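Local coordinates for protein lysozyme, putative (Bacillus anthracis, PDB 2WAG) that probably cleaves the glycan chains of bacterial peptidoglycan as a family GH25 lysozyme, apparently with retention of anomeric configuration, at residues H74-D79 and E83-Q88; V106-N111 and D151-D156; E32-N37 and K65-V70; A41-T46 and S57-N62. One frame throughout, in Å; residues are numbered along the deposited sequence.

Contact 1: residues H74-D79 and E83-Q88. With SO4 (sulfate ion), chain G.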
# COMPACT_ATOMS: atom_id res chain seq x y z
N HIS A 74 -17.11 -5.26 -5.46
CA HIS A 74 -17.77 -4.45 -4.45
C HIS A 74 -16.86 -4.34 -3.24
O HIS A 74 -16.36 -5.35 -2.75
CB HIS A 74 -19.03 -5.16 -3.97
CG HIS A 74 -19.80 -4.34 -2.98
ND1 HIS A 74 -19.78 -4.53 -1.61
CD2 HIS A 74 -20.58 -3.27 -3.20
CE1 HIS A 74 -20.53 -3.61 -1.03
NE2 HIS A 74 -21.04 -2.84 -1.98
N PHE A 75 -16.65 -3.12 -2.75
CA PHE A 75 -15.88 -2.95 -1.53
C PHE A 75 -16.84 -3.01 -0.33
O PHE A 75 -17.69 -2.14 -0.17
CB PHE A 75 -15.05 -1.66 -1.57
CG PHE A 75 -14.00 -1.61 -0.52
CD1 PHE A 75 -12.65 -1.79 -0.84
CD2 PHE A 75 -14.34 -1.42 0.80
CE1 PHE A 75 -11.68 -1.76 0.17
CE2 PHE A 75 -13.39 -1.38 1.80
CZ PHE A 75 -12.05 -1.55 1.48
N PHE A 76 -16.72 -4.05 0.48
CA PHE A 76 -17.64 -4.31 1.58
C PHE A 76 -17.58 -3.27 2.69
O PHE A 76 -16.50 -2.80 3.06
CB PHE A 76 -17.31 -5.70 2.14
CG PHE A 76 -18.28 -6.22 3.17
CD1 PHE A 76 -19.56 -6.63 2.82
CD2 PHE A 76 -17.89 -6.32 4.50
CE1 PHE A 76 -20.45 -7.13 3.81
CE2 PHE A 76 -18.74 -6.85 5.47
CZ PHE A 76 -20.01 -7.23 5.12
N SER A 77 -18.75 -2.91 3.21
CA SER A 77 -18.88 -2.07 4.39
C SER A 77 -19.30 -2.91 5.59
O SER A 77 -20.19 -3.76 5.48
CB SER A 77 -19.92 -0.99 4.15
OG SER A 77 -20.16 -0.32 5.38
N PHE A 78 -18.69 -2.66 6.73
CA PHE A 78 -19.10 -3.27 7.99
C PHE A 78 -20.31 -2.58 8.62
O PHE A 78 -20.78 -3.02 9.67
CB PHE A 78 -17.92 -3.27 8.96
CG PHE A 78 -16.76 -4.09 8.48
CD1 PHE A 78 -16.85 -5.46 8.44
CD2 PHE A 78 -15.58 -3.49 8.05
CE1 PHE A 78 -15.79 -6.26 7.98
CE2 PHE A 78 -14.52 -4.28 7.60
CZ PHE A 78 -14.62 -5.65 7.57
N ASP A 79 -20.81 -1.53 7.97
CA ASP A 79 -21.81 -0.68 8.61
C ASP A 79 -23.15 -0.57 7.92
O ASP A 79 -23.97 0.26 8.31
CB ASP A 79 -21.21 0.69 8.89
CG ASP A 79 -20.22 0.62 10.02
OD1 ASP A 79 -20.63 0.34 11.16
OD2 ASP A 79 -19.01 0.77 9.77
N GLU A 83 -27.95 -7.08 2.34
CA GLU A 83 -28.96 -7.01 1.31
C GLU A 83 -28.87 -5.71 0.52
O GLU A 83 -28.96 -5.70 -0.69
CB GLU A 83 -30.37 -7.17 1.92
CG GLU A 83 -31.47 -7.01 0.88
CD GLU A 83 -32.86 -6.94 1.47
OE1 GLU A 83 -33.09 -6.14 2.41
OE2 GLU A 83 -33.72 -7.68 0.97
N THR A 84 -28.68 -4.59 1.23
CA THR A 84 -28.58 -3.30 0.60
C THR A 84 -27.29 -3.16 -0.23
O THR A 84 -27.28 -2.58 -1.30
CB THR A 84 -28.70 -2.18 1.64
OG1 THR A 84 -27.75 -2.39 2.69
CG2 THR A 84 -30.05 -2.26 2.25
N GLN A 85 -26.20 -3.74 0.29
CA GLN A 85 -24.95 -3.73 -0.46
C GLN A 85 -25.06 -4.55 -1.75
O GLN A 85 -24.59 -4.12 -2.79
CB GLN A 85 -23.81 -4.23 0.42
CG GLN A 85 -23.51 -3.26 1.56
CD GLN A 85 -22.25 -3.60 2.27
OE1 GLN A 85 -21.16 -3.50 1.71
NE2 GLN A 85 -22.36 -4.05 3.52
N ALA A 86 -25.71 -5.73 -1.68
CA ALA A 86 -25.92 -6.53 -2.88
C ALA A 86 -26.79 -5.79 -3.90
O ALA A 86 -26.53 -5.81 -5.10
CB ALA A 86 -26.59 -7.85 -2.53
N GLU A 87 -27.85 -5.15 -3.40
CA GLU A 87 -28.72 -4.40 -4.28
C GLU A 87 -27.97 -3.27 -4.98
O GLU A 87 -28.21 -2.98 -6.16
CB GLU A 87 -29.92 -3.83 -3.49
CG GLU A 87 -30.93 -4.90 -3.07
CD GLU A 87 -31.92 -4.47 -1.99
OE1 GLU A 87 -31.68 -3.50 -1.23
OE2 GLU A 87 -32.96 -5.15 -1.87
N GLN A 88 -27.01 -2.68 -4.28
CA GLN A 88 -26.23 -1.64 -4.89
C GLN A 88 -25.28 -2.14 -5.99
O GLN A 88 -25.21 -1.56 -7.08
CB GLN A 88 -25.51 -0.88 -3.79
CG GLN A 88 -26.32 0.34 -3.42
CD GLN A 88 -26.32 1.38 -4.53
OE1 GLN A 88 -27.33 1.63 -5.19
NE2 GLN A 88 -25.16 1.97 -4.75
S SO4 G . -22.19 2.37 4.35
O1 SO4 G . -20.75 2.61 4.39
O2 SO4 G . -22.91 2.28 3.09
O3 SO4 G . -22.95 3.01 5.43
O4 SO4 G . -22.20 0.95 4.78

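Contact 2: residues V106-N111 and D151-D156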
# COMPACT_ATOMS: atom_id res chain seq x y z
N VAL A 106 -13.27 -7.78 1.10
CA VAL A 106 -13.44 -7.69 2.56
C VAL A 106 -12.08 -7.37 3.19
O VAL A 106 -11.16 -8.21 3.17
CB VAL A 106 -14.00 -9.00 3.14
CG1 VAL A 106 -14.24 -8.86 4.63
CG2 VAL A 106 -15.27 -9.44 2.41
N GLU A 107 -11.95 -6.16 3.73
CA GLU A 107 -10.66 -5.77 4.32
C GLU A 107 -10.88 -4.58 5.23
O GLU A 107 -11.93 -3.92 5.18
CB GLU A 107 -9.61 -5.43 3.25
CG GLU A 107 -9.93 -4.22 2.41
CD GLU A 107 -8.93 -4.08 1.29
OE1 GLU A 107 -7.78 -3.64 1.57
OE2 GLU A 107 -9.26 -4.41 0.13
N PHE A 108 -9.89 -4.28 6.06
CA PHE A 108 -10.01 -3.11 6.91
C PHE A 108 -9.85 -1.79 6.16
O PHE A 108 -9.14 -1.72 5.15
CB PHE A 108 -9.05 -3.19 8.09
CG PHE A 108 -9.40 -4.28 9.04
CD1 PHE A 108 -10.55 -4.17 9.80
CD2 PHE A 108 -8.62 -5.41 9.16
CE1 PHE A 108 -10.92 -5.17 10.67
CE2 PHE A 108 -9.00 -6.44 10.04
CZ PHE A 108 -10.15 -6.30 10.81
N TYR A 109 -10.52 -0.77 6.67
CA TYR A 109 -10.47 0.57 6.12
C TYR A 109 -10.82 1.56 7.22
O TYR A 109 -11.21 1.16 8.32
CB TYR A 109 -11.47 0.71 4.96
CG TYR A 109 -12.90 0.43 5.36
CD1 TYR A 109 -13.74 1.46 5.76
CD2 TYR A 109 -13.41 -0.86 5.34
CE1 TYR A 109 -15.05 1.21 6.12
CE2 TYR A 109 -14.72 -1.12 5.70
CZ TYR A 109 -15.54 -0.08 6.09
OH TYR A 109 -16.84 -0.33 6.45
N ALA A 110 -10.67 2.85 6.94
CA ALA A 110 -10.97 3.88 7.93
C ALA A 110 -10.39 3.51 9.30
O ALA A 110 -9.19 3.25 9.42
CB ALA A 110 -12.47 4.09 8.04
N ASN A 111 -11.24 3.49 10.32
CA ASN A 111 -10.80 3.19 11.68
C ASN A 111 -11.22 1.80 12.15
O ASN A 111 -11.10 1.47 13.34
CB ASN A 111 -11.31 4.25 12.65
CG ASN A 111 -10.74 5.62 12.37
OD1 ASN A 111 -11.45 6.63 12.42
ND2 ASN A 111 -9.44 5.67 12.08
N ASP A 151 -8.03 -14.13 8.06
CA ASP A 151 -7.88 -14.92 9.29
C ASP A 151 -9.01 -14.67 10.28
O ASP A 151 -9.41 -15.58 11.00
CB ASP A 151 -6.52 -14.64 9.93
CG ASP A 151 -5.37 -15.25 9.14
OD1 ASP A 151 -5.61 -16.07 8.22
OD2 ASP A 151 -4.22 -14.91 9.48
N LEU A 152 -9.55 -13.45 10.27
CA LEU A 152 -10.58 -13.07 11.24
C LEU A 152 -12.03 -13.29 10.78
O LEU A 152 -12.94 -13.34 11.61
CB LEU A 152 -10.39 -11.61 11.66
CG LEU A 152 -9.29 -11.34 12.69
CD1 LEU A 152 -8.95 -9.86 12.72
CD2 LEU A 152 -9.71 -11.83 14.06
N TYR A 153 -12.27 -13.42 9.48
CA TYR A 153 -13.60 -13.54 8.99
C TYR A 153 -13.85 -14.66 7.98
O TYR A 153 -14.93 -15.09 7.86
CB TYR A 153 -14.04 -12.23 8.38
CG TYR A 153 -13.95 -11.06 9.33
CD1 TYR A 153 -14.58 -11.10 10.55
CD2 TYR A 153 -13.24 -9.95 9.02
CE1 TYR A 153 -14.49 -10.02 11.41
CE2 TYR A 153 -13.15 -8.90 9.86
CZ TYR A 153 -13.79 -8.94 11.05
OH TYR A 153 -13.67 -7.86 11.90
N ILE A 154 -12.86 -15.02 7.18
CA ILE A 154 -13.07 -15.88 6.02
C ILE A 154 -12.58 -17.30 6.26
O ILE A 154 -13.16 -18.26 5.74
CB ILE A 154 -12.40 -15.30 4.74
CG1 ILE A 154 -12.72 -13.80 4.52
CG2 ILE A 154 -12.71 -16.18 3.51
CD1 ILE A 154 -14.21 -13.46 4.53
N LYS A 155 -11.49 -17.43 7.01
CA LYS A 155 -10.91 -18.73 7.34
C LYS A 155 -11.97 -19.66 7.93
O LYS A 155 -12.85 -19.22 8.68
CB LYS A 155 -9.80 -18.48 8.37
CG LYS A 155 -9.02 -19.69 8.81
CD LYS A 155 -8.20 -19.36 10.07
CE LYS A 155 -7.31 -20.51 10.40
NZ LYS A 155 -6.47 -20.14 11.56
N ASP A 156 -11.88 -20.95 7.59
CA ASP A 156 -12.84 -21.95 8.09
C ASP A 156 -14.30 -21.54 7.78
O ASP A 156 -15.20 -21.71 8.62
CB ASP A 156 -12.67 -22.13 9.61
CG ASP A 156 -11.28 -22.57 10.00
OD1 ASP A 156 -10.74 -23.47 9.33
OD2 ASP A 156 -10.75 -22.03 11.00

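Contact 3: residues E32-N37 and K65-V70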
# COMPACT_ATOMS: atom_id res chain seq x y z
N GLU A 32 -3.56 -0.66 -23.99
CA GLU A 32 -2.17 -0.78 -23.61
C GLU A 32 -1.93 -1.87 -22.57
O GLU A 32 -0.93 -2.60 -22.63
CB GLU A 32 -1.61 0.56 -23.13
CG GLU A 32 -0.09 0.61 -23.17
CD GLU A 32 0.51 0.55 -24.58
OE1 GLU A 32 -0.21 0.71 -25.59
OE2 GLU A 32 1.73 0.34 -24.69
N LEU A 33 -2.86 -2.01 -21.63
CA LEU A 33 -2.76 -3.14 -20.68
C LEU A 33 -2.90 -4.48 -21.40
O LEU A 33 -2.18 -5.45 -21.10
CB LEU A 33 -3.78 -3.05 -19.54
CG LEU A 33 -3.56 -1.92 -18.53
CD1 LEU A 33 -4.72 -1.87 -17.52
CD2 LEU A 33 -2.23 -2.08 -17.81
N GLU A 34 -3.83 -4.54 -22.34
CA GLU A 34 -4.01 -5.76 -23.12
C GLU A 34 -2.71 -6.14 -23.84
O GLU A 34 -2.34 -7.31 -23.90
CB GLU A 34 -5.16 -5.57 -24.10
CG GLU A 34 -5.41 -6.75 -25.01
CD GLU A 34 -6.60 -6.55 -25.91
OE1 GLU A 34 -6.76 -5.46 -26.48
OE2 GLU A 34 -7.39 -7.50 -26.02
N LYS A 35 -2.01 -5.14 -24.36
CA LYS A 35 -0.72 -5.33 -25.03
C LYS A 35 0.41 -5.81 -24.14
O LYS A 35 1.44 -6.24 -24.64
CB LYS A 35 -0.32 -4.05 -25.76
CG LYS A 35 -1.15 -3.83 -27.00
CD LYS A 35 -0.79 -2.53 -27.68
CE LYS A 35 -1.68 -2.31 -28.88
NZ LYS A 35 -1.43 -0.98 -29.54
N GLN A 36 0.21 -5.78 -22.82
CA GLN A 36 1.17 -6.29 -21.87
C GLN A 36 0.79 -7.64 -21.32
O GLN A 36 1.25 -8.01 -20.27
CB GLN A 36 1.35 -5.31 -20.73
CG GLN A 36 2.03 -4.06 -21.25
CD GLN A 36 2.02 -2.99 -20.25
OE1 GLN A 36 2.78 -3.03 -19.29
NE2 GLN A 36 1.16 -2.00 -20.45
N ASN A 37 -0.03 -8.37 -22.07
CA ASN A 37 -0.48 -9.70 -21.72
C ASN A 37 -1.28 -9.71 -20.43
O ASN A 37 -1.26 -10.68 -19.72
CB ASN A 37 0.68 -10.70 -21.64
CG ASN A 37 0.21 -12.14 -21.78
OD1 ASN A 37 -0.79 -12.39 -22.42
ND2 ASN A 37 0.86 -13.05 -21.11
N LYS A 65 -14.24 -3.61 -24.33
CA LYS A 65 -13.92 -3.50 -25.77
C LYS A 65 -12.69 -4.32 -26.15
O LYS A 65 -12.47 -4.61 -27.34
CB LYS A 65 -13.73 -2.05 -26.20
CG LYS A 65 -15.01 -1.24 -26.22
CD LYS A 65 -14.76 0.23 -26.53
CE LYS A 65 -16.07 1.01 -26.44
NZ LYS A 65 -15.98 2.38 -27.01
N THR A 66 -11.88 -4.67 -25.16
CA THR A 66 -10.68 -5.48 -25.41
C THR A 66 -11.05 -6.96 -25.38
O THR A 66 -12.23 -7.32 -25.18
CB THR A 66 -9.58 -5.22 -24.34
OG1 THR A 66 -9.93 -5.86 -23.10
CG2 THR A 66 -9.33 -3.71 -24.12
N SER A 67 -10.05 -7.82 -25.52
CA SER A 67 -10.19 -9.27 -25.42
C SER A 67 -10.04 -9.78 -23.98
O SER A 67 -10.08 -10.98 -23.75
CB SER A 67 -9.14 -9.95 -26.31
OG SER A 67 -7.83 -9.75 -25.78
N MET A 68 -9.80 -8.87 -23.04
CA MET A 68 -9.59 -9.28 -21.65
C MET A 68 -10.86 -9.81 -21.03
O MET A 68 -11.95 -9.36 -21.39
CB MET A 68 -9.09 -8.11 -20.79
CG MET A 68 -7.72 -7.53 -21.26
SD MET A 68 -7.20 -5.93 -20.55
CE MET A 68 -7.06 -6.50 -18.85
N ARG A 69 -10.74 -10.73 -20.08
CA ARG A 69 -11.92 -11.13 -19.30
C ARG A 69 -12.10 -10.08 -18.22
O ARG A 69 -11.14 -9.68 -17.57
CB ARG A 69 -11.72 -12.51 -18.69
CG ARG A 69 -11.50 -13.62 -19.71
CD ARG A 69 -12.00 -14.97 -19.22
NE ARG A 69 -13.46 -14.92 -19.15
CZ ARG A 69 -14.21 -15.78 -18.48
NH1 ARG A 69 -15.54 -15.60 -18.44
NH2 ARG A 69 -13.66 -16.81 -17.86
N VAL A 70 -13.34 -9.62 -18.02
CA VAL A 70 -13.58 -8.48 -17.16
C VAL A 70 -14.64 -8.78 -16.10
O VAL A 70 -15.70 -9.37 -16.41
CB VAL A 70 -14.04 -7.23 -17.99
CG1 VAL A 70 -14.24 -6.03 -17.10
CG2 VAL A 70 -13.04 -6.93 -19.08

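Contact 4: residues A41-T46 and S57-N62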
# COMPACT_ATOMS: atom_id res chain seq x y z
N ALA A 41 -9.23 -8.20 -15.83
CA ALA A 41 -9.37 -7.02 -15.01
C ALA A 41 -10.56 -7.17 -14.06
O ALA A 41 -11.58 -7.58 -14.46
CB ALA A 41 -9.48 -5.81 -15.82
N PHE A 42 -10.37 -6.81 -12.82
CA PHE A 42 -11.48 -6.60 -11.89
C PHE A 42 -11.55 -5.11 -11.58
O PHE A 42 -10.56 -4.52 -11.14
CB PHE A 42 -11.30 -7.41 -10.61
CG PHE A 42 -11.53 -8.90 -10.79
CD1 PHE A 42 -12.82 -9.40 -10.93
CD2 PHE A 42 -10.47 -9.79 -10.82
CE1 PHE A 42 -13.05 -10.76 -11.08
CE2 PHE A 42 -10.70 -11.16 -10.98
CZ PHE A 42 -11.98 -11.64 -11.11
N ILE A 43 -12.71 -4.51 -11.84
CA ILE A 43 -12.88 -3.08 -11.75
C ILE A 43 -13.79 -2.73 -10.59
O ILE A 43 -14.86 -3.31 -10.46
CB ILE A 43 -13.52 -2.56 -13.07
CG1 ILE A 43 -12.66 -2.94 -14.29
CG2 ILE A 43 -13.80 -1.05 -13.00
CD1 ILE A 43 -13.41 -2.76 -15.58
N LYS A 44 -13.39 -1.80 -9.73
CA LYS A 44 -14.27 -1.41 -8.63
C LYS A 44 -15.55 -0.77 -9.17
O LYS A 44 -15.47 0.18 -9.97
CB LYS A 44 -13.60 -0.41 -7.70
CG LYS A 44 -14.50 -0.11 -6.50
CD LYS A 44 -13.84 0.85 -5.52
CE LYS A 44 -14.79 1.19 -4.37
NZ LYS A 44 -14.17 2.20 -3.46
N ALA A 45 -16.71 -1.28 -8.73
CA ALA A 45 -17.99 -0.68 -9.07
C ALA A 45 -18.56 0.11 -7.92
O ALA A 45 -18.88 1.29 -8.08
CB ALA A 45 -18.97 -1.78 -9.50
N THR A 46 -18.74 -0.54 -6.78
CA THR A 46 -19.53 0.00 -5.69
C THR A 46 -18.80 -0.18 -4.36
O THR A 46 -17.88 -1.03 -4.21
CB THR A 46 -20.91 -0.69 -5.62
OG1 THR A 46 -20.73 -2.10 -5.73
CG2 THR A 46 -21.77 -0.25 -6.75
N SER A 57 -18.13 3.12 -14.72
CA SER A 57 -18.85 3.05 -15.99
C SER A 57 -17.86 3.07 -17.15
O SER A 57 -17.92 2.22 -18.03
CB SER A 57 -19.84 4.20 -16.11
OG SER A 57 -20.71 3.97 -17.22
N LYS A 58 -16.96 4.04 -17.12
CA LYS A 58 -15.96 4.22 -18.18
C LYS A 58 -15.03 3.01 -18.27
O LYS A 58 -14.75 2.50 -19.37
CB LYS A 58 -15.17 5.52 -17.93
CG LYS A 58 -13.91 5.69 -18.77
CD LYS A 58 -13.19 7.02 -18.50
CE LYS A 58 -12.54 7.06 -17.12
NZ LYS A 58 -11.36 7.98 -17.13
N ASN A 59 -14.54 2.54 -17.12
CA ASN A 59 -13.64 1.39 -17.13
C ASN A 59 -14.34 0.14 -17.64
O ASN A 59 -13.76 -0.64 -18.41
CB ASN A 59 -13.07 1.13 -15.74
CG ASN A 59 -11.92 2.06 -15.39
OD1 ASN A 59 -11.16 2.48 -16.27
ND2 ASN A 59 -11.77 2.37 -14.11
N TRP A 60 -15.58 -0.07 -17.20
CA TRP A 60 -16.30 -1.25 -17.65
C TRP A 60 -16.47 -1.24 -19.17
O TRP A 60 -16.19 -2.23 -19.84
CB TRP A 60 -17.67 -1.29 -16.97
CG TRP A 60 -18.52 -2.47 -17.33
CD1 TRP A 60 -19.55 -2.48 -18.22
CD2 TRP A 60 -18.44 -3.79 -16.78
NE1 TRP A 60 -20.11 -3.73 -18.28
CE2 TRP A 60 -19.46 -4.56 -17.39
CE3 TRP A 60 -17.61 -4.40 -15.84
CZ2 TRP A 60 -19.67 -5.91 -17.10
CZ3 TRP A 60 -17.82 -5.75 -15.53
CH2 TRP A 60 -18.84 -6.49 -16.17
N THR A 61 -16.90 -0.11 -19.70
CA THR A 61 -17.10 -0.01 -21.14
C THR A 61 -15.77 -0.23 -21.87
O THR A 61 -15.68 -1.02 -22.81
CB THR A 61 -17.66 1.36 -21.50
OG1 THR A 61 -18.95 1.51 -20.89
CG2 THR A 61 -17.77 1.50 -23.02
N ASN A 62 -14.72 0.45 -21.43
CA ASN A 62 -13.48 0.40 -22.20
C ASN A 62 -12.79 -0.95 -22.08
O ASN A 62 -12.26 -1.48 -23.06
CB ASN A 62 -12.53 1.53 -21.80
CG ASN A 62 -13.05 2.90 -22.20
OD1 ASN A 62 -13.93 3.00 -23.05
ND2 ASN A 62 -12.50 3.96 -21.60
O HOH W 1 -13.37 1.84 -11.48

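Contact 1: residues H74-D79 and E83-Q88
Phe76 and Gln85 mark the closest approach of the two backbones, their CA atoms 7.6 Å apart, where the chain leaving strand 69-75 runs past helix 82-92. The helix stays back, and Gln85 spans the gap with a chain that is extended beyond CG. Its amide reaches both backbone polar atoms of Ser77: the N of Ser77 donates to OE1 of Gln85 over 2.9 Å, nearly straight at 166°, and NE2 of Gln85 donates to the O of Ser77, also at 2.9 Å but more bent. NE2 serves Ser80 O as well. The placing of OE1 is less certain, because it stands implausibly close to the edge of the His74 ring. CE1 of His74 also lies 3.6 Å from CB of Gln85, while NE2 of His74 is engaged by Gly48 O. CE1 of Phe76 lies 3.6 Å from NE2 of Gln85, ring and amide planes only 26° apart. Ser77 OG accepts from Asp79 N, an ST turn, and donates a doubtfully short hydrogen bond to a sulfate, probably from the crystallisation liquor. The buried amide thus donates to the loop beyond the strand and probably accepts from it, holding the start of a beta-alpha-beta crossover to its own helix.

Contact 2: residues V106-N111 and D151-D156
Tyr153 of helix 147-154 reaches Phe108, in the loop that follows strand 103-106. CB of Tyr153 points toward that loop, and chi1 of -57° sets CG beside the backbone N, anti to the carbonyl carbon. The ring then lies back along its own segment: CB of Leu152 sits 4.1 Å above its plane, over the centre of one face. CE2 of Tyr153 is the first atom to meet Phe108, standing 4.1 Å from its CZ. At the tip, OH of Tyr153 lies 4.0 Å from both CE1 and CZ of Phe108. The two side chains cross at about a right angle, and the approach is oblique for either ring. The hydroxyl bonds to Pro117 O, so its polar need is met while the ring packs among apolar groups. CD1 of Leu152 completes the cluster at the edge of the Phe108 ring, 4.2 Å from CZ. Next in the chain, Ile154 belongs with Ala157 to the magnesium site. In the TIM-barrel fold the contact lies beyond strand 103-106, on the side where its loop leads to helix 119-137: Val122 of that helix packs on Tyr153, Leu126 of the same helix on Val106 and Ile154, and Leu169 of the second subunit on Phe108.

Contact 3: residues E32-N37 and K65-V70
The carboxylate of Glu34 has CB of Thr66 over one face, 3.5 Å from OE1 of Glu34, and the backbone N of Ser67 approaches from that same side. This N-H donates to OE2 of Glu34 over 2.7 Å, at 157°, and comes from well above the carboxylate plane. The hydroxyl of Ser67 also points at OE2 of Glu34, but the modelled separation is implausibly short and the residue has two conformers, so the details of that second bond are doubtful. A second flat group, the amide of Gln36, folds back onto Glu32 O of its own segment.

Glu34 gets across because its chain is stretched, CG anti to the backbone N (chi1 177°) and fully extended beyond. It springs from helix 30-34, where a type I turn from Glu34 to Asn37 leads off toward strand 40-47. The opposing residues form the link from helix 56-64 into strand 69-75, so the contact joins two alpha-to-beta connections at the end of the TIM-type barrel where its parallel strands begin. There Thr66 shapes an ST turn, its OG1 accepting from Met68 N and bonding also to Ala63 O. Against the base of the glutamate side chain, SD of Met68 rests 4.1 Å from CB of Glu34, in one of its two conformers, while the same methionine packs on Ala41 of the neighbouring strand.

Contact 4: residues A41-T46 and S57-N62
The side chains of Ile43 and Asn59 pass each other at a slant, each directing its CB at the other segment, with their CA atoms 7.0 Å apart. The two branches of the isoleucine divide the work. CG2 of Ile43 lies against CB of Asn59 at 3.6 Å, the aliphatic base of a polar residue. The longer branch, placed beside the backbone N by chi1 of -58°, carries its methyl past CB of Asn59 onto the helix backbone: CD1 of Ile43 is 3.6 Å from O of Asn59 and 3.8 Å from N of Trp60. The indole keeps more distance, its CE3 coming no nearer than 4.5 Å to CD1 of Ile43, and the Trp60 side chain leans toward Val70.

Beyond CB, the Asn59 amide finds polar partners for both its N and its O. ND2 of Asn59 donates to a water 3.1 Å away, which in turn donates to O of Lys44 over 3.1 Å, so a water-mediated link accompanies the apolar contact. OD1 of Asn59 accepts from Trp30 NE1. With a partner at each end, the amide has a well-defined flip.

Lys44 sends its side chain to the other face of the strand, where NZ forms a salt bridge with Glu47 and a hydrogen bond to Ser3 O in the tag of the second subunit. The contact is packing within a beta-alpha-beta crossover of the barrel: helix 56-64 covers strand 40-47 through Ile43, with Phe56 and Ala63 on Ile43 as well, while the adjacent parallel strand 69-75 brings Val70 against both Ile43 and Trp60.

Overall arrangement
From the N terminus, helix 30-34 opens contact 3, which closes only when the chain reaches residues 65-70. Contact 4 lies wholly within that long loop, fastening helix 56-64 to strand 40-47. The two touch through a probable hydrogen bond between Arg69 O and Ala41 N. Strand 69-75 then runs from contact 3 to contact 1, whose centres are 28 Å apart on opposite sides of the chain's centre; contact 1 closes a short loop to helix 82-92. Contact 2 opens after contact 1 and spans helix 119-137 and strand 142-145. Tyr109 OH probably hydrogen-bonds Phe78 N, joining contacts 1 and 2 beyond the strand ends. None of the loops cross.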